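Local coordinates for lipoate-protein ligase, putative (Streptococcus pneumoniae, PDB 1VQZ) that is a putative lipoate-protein ligase that pairs a lipoyl protein ligase A/B catalytic domain with the C-terminal region found in bacterial lipoate protein ligases, at residues K254-R262 against V271-E279; F291-V300 against L318-A328. One frame throughout, in Å; residues are numbered along the deposited sequence.

Interaction 1 of 2, residues K254-R262 against V271-E279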
loop_
_atom_site.group_PDB
_atom_site.type_symbol
_atom_site.label_atom_id
_atom_site.label_comp_id
_atom_site.label_asym_id
_atom_site.label_seq_id
_atom_site.Cartn_x
_atom_site.Cartn_y
_atom_site.Cartn_z
ATOM N N LYS A 254 -3.974 12.561 -14.735
ATOM C CA LYS A 254 -3.898 13.918 -15.233
ATOM C C LYS A 254 -3.356 14.893 -14.195
ATOM O O LYS A 254 -3.647 14.799 -13.013
ATOM C CB LYS A 254 -5.283 14.392 -15.717
ATOM N N SER A 255 -2.586 15.860 -14.666
ATOM C CA SER A 255 -2.140 16.960 -13.803
ATOM C C SER A 255 -3.322 17.815 -13.388
ATOM O O SER A 255 -4.216 18.017 -14.190
ATOM C CB SER A 255 -1.143 17.837 -14.540
ATOM O OG SER A 255 -0.154 17.032 -15.155
ATOM N N PRO A 256 -3.336 18.303 -12.132
ATOM C CA PRO A 256 -4.436 19.203 -11.717
ATOM C C PRO A 256 -4.280 20.628 -12.228
ATOM O O PRO A 256 -3.213 21.016 -12.692
ATOM C CB PRO A 256 -4.362 19.166 -10.180
ATOM C CG PRO A 256 -2.888 18.906 -9.895
ATOM C CD PRO A 256 -2.370 18.058 -11.040
ATOM N N GLU A 257 -5.345 21.409 -12.144
ATOM C CA GLU A 257 -5.225 22.835 -12.364
ATOM C C GLU A 257 -4.551 23.484 -11.148
ATOM O O GLU A 257 -4.961 23.254 -10.019
ATOM C CB GLU A 257 -6.604 23.453 -12.648
ATOM C CG GLU A 257 -7.275 22.891 -13.917
ATOM C CD GLU A 257 -6.430 23.100 -15.168
ATOM O OE1 GLU A 257 -5.990 24.254 -15.394
ATOM O OE2 GLU A 257 -6.199 22.114 -15.913
ATOM N N PHE A 258 -3.481 24.246 -11.379
ATOM C CA PHE A 258 -2.770 24.868 -10.259
ATOM C C PHE A 258 -2.011 26.067 -10.708
ATOM O O PHE A 258 -1.594 26.148 -11.838
ATOM C CB PHE A 258 -1.817 23.886 -9.552
ATOM C CG PHE A 258 -0.620 23.487 -10.369
ATOM C CD1 PHE A 258 -0.715 22.479 -11.325
ATOM C CD2 PHE A 258 0.609 24.121 -10.182
ATOM C CE1 PHE A 258 0.400 22.092 -12.074
ATOM C CE2 PHE A 258 1.734 23.770 -10.961
ATOM C CZ PHE A 258 1.632 22.763 -11.905
ATOM N N ASN A 259 -1.909 27.049 -9.834
ATOM C CA ASN A 259 -1.022 28.159 -10.066
ATOM C C ASN A 259 0.024 28.195 -8.966
ATOM O O ASN A 259 0.833 29.103 -8.929
ATOM C CB ASN A 259 -1.782 29.497 -10.216
ATOM C CG ASN A 259 -2.699 29.829 -9.021
ATOM O OD1 ASN A 259 -2.766 29.089 -8.039
ATOM N ND2 ASN A 259 -3.412 30.960 -9.123
ATOM N N VAL A 260 -0.001 27.203 -8.056
ATOM C CA VAL A 260 1.052 27.061 -7.047
ATOM C C VAL A 260 1.456 25.577 -6.945
ATOM O O VAL A 260 0.572 24.691 -6.887
ATOM C CB VAL A 260 0.598 27.488 -5.649
ATOM C CG1 VAL A 260 1.706 27.151 -4.606
ATOM C CG2 VAL A 260 0.266 28.943 -5.598
ATOM N N ARG A 261 2.765 25.326 -6.897
ATOM C CA ARG A 261 3.294 24.022 -6.535
ATOM C C ARG A 261 4.348 24.171 -5.448
ATOM O O ARG A 261 5.227 25.031 -5.533
ATOM C CB ARG A 261 3.895 23.257 -7.722
ATOM C CG ARG A 261 4.474 21.862 -7.293
ATOM C CD ARG A 261 5.737 21.475 -8.033
ATOM N NE ARG A 261 6.411 20.311 -7.426
ATOM C CZ ARG A 261 7.523 20.339 -6.690
ATOM N NH1 ARG A 261 8.160 21.481 -6.447
ATOM N NH2 ARG A 261 8.019 19.204 -6.206
ATOM N N ARG A 262 4.227 23.332 -4.419
ATOM C CA ARG A 262 5.210 23.248 -3.365
ATOM C C ARG A 262 5.581 21.778 -3.099
ATOM O O ARG A 262 4.779 20.879 -3.351
ATOM C CB ARG A 262 4.644 23.914 -2.109
ATOM C CG ARG A 262 4.493 25.444 -2.260
ATOM C CD ARG A 262 3.721 26.020 -1.056
ATOM N NE ARG A 262 4.414 25.841 0.219
ATOM C CZ ARG A 262 5.425 26.589 0.665
ATOM N NH1 ARG A 262 5.930 27.587 -0.059
ATOM N NH2 ARG A 262 5.961 26.318 1.851
ATOM N N VAL A 271 5.790 15.315 0.652
ATOM C CA VAL A 271 4.473 15.928 0.409
ATOM C C VAL A 271 4.605 16.992 -0.693
ATOM O O VAL A 271 5.380 17.938 -0.576
ATOM C CB VAL A 271 3.876 16.584 1.682
ATOM C CG1 VAL A 271 2.531 17.234 1.371
ATOM C CG2 VAL A 271 3.762 15.577 2.806
ATOM N N GLU A 272 3.849 16.795 -1.769
ATOM C CA GLU A 272 3.816 17.671 -2.936
ATOM C C GLU A 272 2.410 18.215 -3.116
ATOM O O GLU A 272 1.458 17.462 -3.241
ATOM C CB GLU A 272 4.223 16.919 -4.180
ATOM C CG GLU A 272 4.474 17.837 -5.413
ATOM C CD GLU A 272 4.917 17.073 -6.658
ATOM O OE1 GLU A 272 4.500 15.894 -6.832
ATOM O OE2 GLU A 272 5.661 17.684 -7.483
ATOM N N VAL A 273 2.298 19.530 -3.134
ATOM C CA VAL A 273 1.010 20.195 -3.153
ATOM C C VAL A 273 0.822 21.022 -4.414
ATOM O O VAL A 273 1.593 21.923 -4.711
ATOM C CB VAL A 273 0.873 21.141 -1.962
ATOM C CG1 VAL A 273 -0.505 21.856 -2.021
ATOM C CG2 VAL A 273 1.089 20.413 -0.664
ATOM N N PHE A 274 -0.237 20.734 -5.144
ATOM C CA PHE A 274 -0.602 21.554 -6.297
ATOM C C PHE A 274 -1.902 22.331 -5.949
ATOM O O PHE A 274 -2.968 21.744 -5.832
ATOM C CB PHE A 274 -0.830 20.686 -7.547
ATOM C CG PHE A 274 0.385 19.919 -8.008
ATOM C CD1 PHE A 274 0.679 18.675 -7.483
ATOM C CD2 PHE A 274 1.195 20.413 -9.016
ATOM C CE1 PHE A 274 1.773 17.948 -7.947
ATOM C CE2 PHE A 274 2.308 19.700 -9.467
ATOM C CZ PHE A 274 2.581 18.451 -8.921
ATOM N N ALA A 275 -1.804 23.641 -5.798
ATOM C CA ALA A 275 -2.967 24.463 -5.405
ATOM C C ALA A 275 -3.307 25.506 -6.444
ATOM O O ALA A 275 -2.404 26.159 -6.999
ATOM C CB ALA A 275 -2.713 25.124 -4.096
ATOM N N ASN A 276 -4.611 25.657 -6.694
ATOM C CA ASN A 276 -5.153 26.765 -7.479
ATOM C C ASN A 276 -5.764 27.790 -6.529
ATOM O O ASN A 276 -6.774 27.519 -5.871
ATOM C CB ASN A 276 -6.219 26.242 -8.440
ATOM C CG ASN A 276 -6.398 27.123 -9.619
ATOM O OD1 ASN A 276 -5.430 27.636 -10.176
ATOM N ND2 ASN A 276 -7.630 27.313 -10.026
ATOM N N VAL A 277 -5.108 28.951 -6.452
ATOM C CA VAL A 277 -5.429 30.010 -5.512
ATOM C C VAL A 277 -5.972 31.180 -6.328
ATOM O O VAL A 277 -5.317 31.668 -7.270
ATOM C CB VAL A 277 -4.186 30.448 -4.699
ATOM C CG1 VAL A 277 -4.514 31.680 -3.794
ATOM C CG2 VAL A 277 -3.625 29.289 -3.868
ATOM N N THR A 278 -7.195 31.563 -6.012
ATOM C CA THR A 278 -7.892 32.662 -6.683
ATOM C C THR A 278 -8.511 33.492 -5.579
ATOM O O THR A 278 -8.975 32.952 -4.576
ATOM C CB THR A 278 -9.021 32.145 -7.607
ATOM O OG1 THR A 278 -10.015 31.496 -6.811
ATOM C CG2 THR A 278 -8.508 31.146 -8.596
ATOM N N GLU A 279 -8.464 34.805 -5.732
ATOM C CA GLU A 279 -9.006 35.693 -4.723
ATOM C C GLU A 279 -8.495 35.367 -3.313
ATOM O O GLU A 279 -9.245 35.419 -2.340
ATOM C CB GLU A 279 -10.546 35.677 -4.800
ATOM C CG GLU A 279 -11.081 36.395 -6.069
HETATM O O HOH W 1 -5.063 21.987 -7.668
#
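Glu272 is held by Arg261 in a salt bridge, the guanidinium coming side-on: NE of Arg261 lies 2.7 Å from OE2 of Glu272, on that oxygen's anti lone pair, while NH2 reaches the same atom from above the carboxylate plane. The two flat groups stand 86° apart. Val273 pairs with Arg262 through two backbone bonds. The edge of Phe274 points into the face of the Phe258 ring, a T-shaped pair with centroids 4.8 Å apart, and CG of Arg261 lies over a face of the Phe274 ring, a CH-pi contact. Pro256 CG packs on Phe274 CB at 3.6 Å, and a water joins the carbonyls of Glu257 and Phe274. Ala275 O accepts from Asn259 N (3.0 Å) and Val260 N (2.8 Å). Asn276 rests its CB against Glu257 O and sends ND2 to Gln283. The Asn259 side chain, its CG set between the backbone N and the carbonyl carbon (chi1 56°), turns its amide to Val277 as a strand would: OD1 takes Val277 N and ND2 gives to Val277 O, both 2.8 Å and nearly straight. Asn259 and Val260 facing Ala275 make a classic beta bulge, at the open end of the antiparallel hairpin 260-266/269-278.

Interaction 2 of 2, residues F291-V300 against L318-A328; sequences FFGIEDVAAV and LKTIDITRYFA. With EDO (1,2-ethanediol), chain S.
Phe327 and Phe291 meet at the apolar centre, where CE2 of Phe327 sits over the middle of the Phe291 ring and the ring planes are inclined at 49°. Val297 CG2 presses on Phe327 CZ at 3.3 Å. Val300, with CG1 anti to its backbone N, spreads its two methyls over different neighbours: CG1 touches Leu318 CD2, while CG2 lies over the face of Tyr326, 3.9 Å from the ring centroid, and also reaches Ile321 CD1 and Phe327. Ala299 CB adds to the lining beside Tyr326 OH. From helix 332-339, Ile335 packs against both Leu318 and Phe327.

Around this core the backbones run close. Gly293 CA comes within 3.3 Å of Tyr326 O in a CA-H...O contact. Ala328 N gives a nearly straight bond to Phe292 O (2.7 Å), and Glu295 N another to Arg325 O (3.1 Å). Waters link Phe292 N to Ala328 O, Ile294 N to Thr324 O, and Glu295 O to Tyr326 O.

At the polar edge Arg325, folded back by turns at chi2 and chi3 (-69° and -75°), forms a salt bridge, its NE 2.9 Å from Glu295 OE2 on the anti lone pair of that oxygen; NH2 meets the same oxygen from above the carboxylate plane. Tyr150 makes a cation-pi contact with this arginine. Two more waters connect the Glu295 carboxylate with Tyr326 OH. Farther along, Asp296 OD1 caps Ala298 N and accepts from O1 of a 1,2-ethanediol, 2.7 Å away.

The salt bridge and both waters converge on one carboxylate, so Glu295 is probably stabilised in its charged form, while the buried Phe291 and Phe327 rings, with the aliphatic side chains round them, make the apolar part.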
loop_
_atom_site.group_PDB
_atom_site.type_symbol
_atom_site.label_atom_id
_atom_site.label_comp_id
_atom_site.label_asym_id
_atom_site.label_seq_id
_atom_site.Cartn_x
_atom_site.Cartn_y
_atom_site.Cartn_z
ATOM N N PHE A 291 4.074 9.690 1.654
ATOM C CA PHE A 291 3.553 9.609 3.022
ATOM C C PHE A 291 2.537 8.452 3.112
ATOM O O PHE A 291 1.968 7.987 2.123
ATOM C CB PHE A 291 2.853 10.916 3.433
ATOM C CG PHE A 291 1.757 11.357 2.485
ATOM C CD1 PHE A 291 0.443 10.897 2.642
ATOM C CD2 PHE A 291 2.040 12.204 1.444
ATOM C CE1 PHE A 291 -0.578 11.274 1.775
ATOM C CE2 PHE A 291 0.999 12.624 0.569
ATOM C CZ PHE A 291 -0.290 12.117 0.718
ATOM N N PHE A 292 2.358 7.945 4.311
ATOM C CA PHE A 292 1.372 6.922 4.532
ATOM C C PHE A 292 0.267 7.440 5.406
ATOM O O PHE A 292 0.527 8.009 6.434
ATOM C CB PHE A 292 1.979 5.706 5.221
ATOM C CG PHE A 292 0.959 4.698 5.555
ATOM C CD1 PHE A 292 0.471 3.845 4.556
ATOM C CD2 PHE A 292 0.367 4.672 6.816
ATOM C CE1 PHE A 292 -0.536 2.948 4.832
ATOM C CE2 PHE A 292 -0.654 3.754 7.101
ATOM C CZ PHE A 292 -1.106 2.909 6.095
ATOM N N GLY A 293 -0.975 7.164 5.007
ATOM C CA GLY A 293 -2.136 7.374 5.825
ATOM C C GLY A 293 -3.086 6.238 5.530
ATOM O O GLY A 293 -3.169 5.717 4.387
ATOM N N ILE A 294 -3.818 5.850 6.548
ATOM C CA ILE A 294 -4.780 4.725 6.433
ATOM C C ILE A 294 -5.961 5.072 5.521
ATOM O O ILE A 294 -6.520 4.197 4.875
ATOM C CB ILE A 294 -5.321 4.298 7.821
ATOM C CG1 ILE A 294 -4.239 3.611 8.636
ATOM C CG2 ILE A 294 -6.452 3.308 7.678
ATOM C CD1 ILE A 294 -4.555 3.631 10.128
ATOM N N GLU A 295 -6.342 6.343 5.517
ATOM C CA GLU A 295 -7.420 6.914 4.685
ATOM C C GLU A 295 -6.872 7.873 3.667
ATOM O O GLU A 295 -5.866 8.515 3.902
ATOM C CB GLU A 295 -8.463 7.671 5.519
ATOM C CG GLU A 295 -9.065 6.820 6.568
ATOM C CD GLU A 295 -10.349 7.382 7.146
ATOM O OE1 GLU A 295 -11.321 7.547 6.403
ATOM O OE2 GLU A 295 -10.393 7.576 8.358
ATOM N N ASP A 296 -7.580 7.922 2.540
ATOM C CA ASP A 296 -7.306 8.771 1.368
ATOM C C ASP A 296 -7.180 10.272 1.728
ATOM O O ASP A 296 -8.017 10.826 2.436
ATOM C CB ASP A 296 -8.434 8.588 0.367
ATOM C CG ASP A 296 -8.049 8.970 -1.037
ATOM O OD1 ASP A 296 -7.788 10.151 -1.289
ATOM O OD2 ASP A 296 -8.051 8.069 -1.903
ATOM N N VAL A 297 -6.127 10.884 1.216
ATOM C CA VAL A 297 -5.807 12.305 1.422
ATOM C C VAL A 297 -6.876 13.259 0.834
ATOM O O VAL A 297 -6.896 14.443 1.163
ATOM C CB VAL A 297 -4.334 12.652 0.936
ATOM C CG1 VAL A 297 -4.276 12.894 -0.533
ATOM C CG2 VAL A 297 -3.785 13.842 1.660
ATOM N N ALA A 298 -7.810 12.729 0.046
ATOM C CA ALA A 298 -8.923 13.536 -0.487
ATOM C C ALA A 298 -9.675 14.299 0.590
ATOM O O ALA A 298 -10.077 15.445 0.350
ATOM C CB ALA A 298 -9.909 12.673 -1.264
ATOM N N ALA A 299 -9.857 13.677 1.761
ATOM C CA ALA A 299 -10.483 14.316 2.918
ATOM C C ALA A 299 -9.767 15.576 3.398
ATOM O O ALA A 299 -10.402 16.520 3.831
ATOM C CB ALA A 299 -10.627 13.330 4.066
ATOM N N VAL A 300 -8.453 15.610 3.303
ATOM C CA VAL A 300 -7.690 16.799 3.657
ATOM C C VAL A 300 -7.842 17.901 2.576
ATOM O O VAL A 300 -8.108 19.085 2.888
ATOM C CB VAL A 300 -6.215 16.432 3.895
ATOM C CG1 VAL A 300 -5.394 17.646 4.260
ATOM C CG2 VAL A 300 -6.104 15.333 4.977
ATOM N N LEU A 318 -6.688 22.447 9.527
ATOM C CA LEU A 318 -6.100 21.139 9.756
ATOM C C LEU A 318 -6.337 20.632 11.184
ATOM O O LEU A 318 -6.371 19.401 11.436
ATOM C CB LEU A 318 -4.629 21.138 9.412
ATOM C CG LEU A 318 -4.254 21.280 7.924
ATOM C CD1 LEU A 318 -2.714 21.420 7.830
ATOM C CD2 LEU A 318 -4.731 20.090 7.123
ATOM N N LYS A 319 -6.465 21.559 12.126
ATOM C CA LYS A 319 -6.787 21.207 13.524
ATOM C C LYS A 319 -8.268 20.837 13.720
ATOM O O LYS A 319 -8.671 20.573 14.852
ATOM C CB LYS A 319 -6.403 22.325 14.507
ATOM C CG LYS A 319 -5.018 22.860 14.293
ATOM C CD LYS A 319 -4.422 23.668 15.360
ATOM C CE LYS A 319 -3.505 22.820 16.248
ATOM N NZ LYS A 319 -2.591 21.894 15.460
ATOM N N THR A 320 -9.065 20.810 12.650
ATOM C CA THR A 320 -10.457 20.328 12.714
ATOM C C THR A 320 -10.580 18.865 12.250
ATOM O O THR A 320 -11.685 18.327 12.170
ATOM C CB THR A 320 -11.444 21.190 11.896
ATOM O OG1 THR A 320 -11.173 21.038 10.501
ATOM C CG2 THR A 320 -11.358 22.633 12.273
ATOM N N ILE A 321 -9.449 18.229 11.973
ATOM C CA ILE A 321 -9.434 16.819 11.537
ATOM C C ILE A 321 -8.323 16.060 12.208
ATOM O O ILE A 321 -7.367 16.661 12.674
ATOM C CB ILE A 321 -9.261 16.709 10.008
ATOM C CG1 ILE A 321 -7.938 17.367 9.551
ATOM C CG2 ILE A 321 -10.474 17.330 9.332
ATOM C CD1 ILE A 321 -7.353 16.802 8.326
ATOM N N ASP A 322 -8.481 14.739 12.260
ATOM C CA ASP A 322 -7.455 13.822 12.707
ATOM C C ASP A 322 -6.369 13.584 11.649
ATOM O O ASP A 322 -6.498 12.738 10.754
ATOM C CB ASP A 322 -8.104 12.509 13.108
ATOM C CG ASP A 322 -7.149 11.573 13.806
ATOM O OD1 ASP A 322 -5.943 11.900 13.933
ATOM O OD2 ASP A 322 -7.632 10.513 14.216
ATOM N N ILE A 323 -5.263 14.286 11.821
ATOM C CA ILE A 323 -4.222 14.336 10.821
ATOM C C ILE A 323 -3.542 12.974 10.697
ATOM O O ILE A 323 -3.021 12.616 9.601
ATOM C CB ILE A 323 -3.157 15.456 11.126
ATOM C CG1 ILE A 323 -2.327 15.789 9.884
ATOM C CG2 ILE A 323 -2.243 15.054 12.284
ATOM C CD1 ILE A 323 -3.087 16.562 8.795
ATOM N N THR A 324 -3.585 12.210 11.788
ATOM C CA THR A 324 -2.885 10.928 11.848
ATOM C C THR A 324 -3.524 9.877 10.950
ATOM O O THR A 324 -2.860 8.879 10.589
ATOM C CB THR A 324 -2.766 10.390 13.294
ATOM O OG1 THR A 324 -4.058 10.014 13.836
ATOM C CG2 THR A 324 -2.151 11.473 14.140
ATOM N N ARG A 325 -4.768 10.120 10.520
ATOM C CA ARG A 325 -5.421 9.199 9.585
ATOM C C ARG A 325 -4.865 9.369 8.209
ATOM O O ARG A 325 -5.026 8.472 7.399
ATOM C CB ARG A 325 -6.927 9.425 9.550
ATOM C CG ARG A 325 -7.633 9.254 10.905
ATOM C CD ARG A 325 -7.617 7.797 11.331
ATOM N NE ARG A 325 -8.580 6.995 10.577
ATOM C CZ ARG A 325 -8.743 5.676 10.707
ATOM N NH1 ARG A 325 -8.005 4.971 11.567
ATOM N NH2 ARG A 325 -9.669 5.062 9.992
ATOM N N TYR A 326 -4.229 10.511 7.944
ATOM C CA TYR A 326 -3.840 10.911 6.560
ATOM C C TYR A 326 -2.336 10.970 6.318
ATOM O O TYR A 326 -1.857 10.639 5.198
ATOM C CB TYR A 326 -4.500 12.255 6.228
ATOM C CG TYR A 326 -5.993 12.175 6.419
ATOM C CD1 TYR A 326 -6.780 11.417 5.546
ATOM C CD2 TYR A 326 -6.604 12.782 7.513
ATOM C CE1 TYR A 326 -8.143 11.313 5.738
ATOM C CE2 TYR A 326 -7.963 12.690 7.729
ATOM C CZ TYR A 326 -8.726 11.940 6.860
ATOM O OH TYR A 326 -10.052 11.802 7.095
ATOM N N PHE A 327 -1.603 11.469 7.314
ATOM C CA PHE A 327 -0.141 11.621 7.220
ATOM C C PHE A 327 0.512 11.085 8.479
ATOM O O PHE A 327 0.678 11.799 9.446
ATOM C CB PHE A 327 0.295 13.080 6.989
ATOM C CG PHE A 327 -0.423 13.795 5.861
ATOM C CD1 PHE A 327 -1.576 14.535 6.106
ATOM C CD2 PHE A 327 0.104 13.823 4.592
ATOM C CE1 PHE A 327 -2.218 15.243 5.069
ATOM C CE2 PHE A 327 -0.511 14.508 3.584
ATOM C CZ PHE A 327 -1.699 15.215 3.816
ATOM N N ALA A 328 0.840 9.804 8.490
ATOM C CA ALA A 328 1.479 9.217 9.675
ATOM C C ALA A 328 2.891 9.808 9.859
ATOM O O ALA A 328 3.699 9.864 8.912
ATOM C CB ALA A 328 1.521 7.674 9.580
HETATM C C1 EDO S . -6.849 10.356 -4.979
HETATM O O1 EDO S . -7.333 11.086 -3.780
HETATM C C2 EDO S . -5.698 9.334 -4.824
HETATM O O2 EDO S . -5.649 8.160 -5.689
HETATM O O HOH W 2 3.883 9.017 6.618
HETATM O O HOH W 3 -2.818 6.675 9.145
HETATM O O HOH W 4 -3.287 9.631 3.020
HETATM O O HOH W 5 -11.321 10.163 5.656
HETATM O O HOH W 6 -11.066 10.160 9.322
#

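How the interactions relate
Interaction 1 closes before interaction 2 opens along the chain, and all four segments belong to the C-terminal lipoate protein ligase region. Their centres lie about 19 Å apart, yet they touch where Val271 CG2 packs 4.0 Å from Phe291 CD2. Helix 332-339 bridges them as well: Ile335, already against the core of interaction 2, also touches Val271 of interaction 1. Interaction 1 is a hairpin within a sheet; interaction 2 packs a loop and the beginning of helix 298-304 against the loop that follows helix 311-318, next to strand 141-151 of the large sheet. Separate 1,2-ethanediol molecules, probably from the crystallisation liquor, lie near Phe274, near Phe292 and on Asp296.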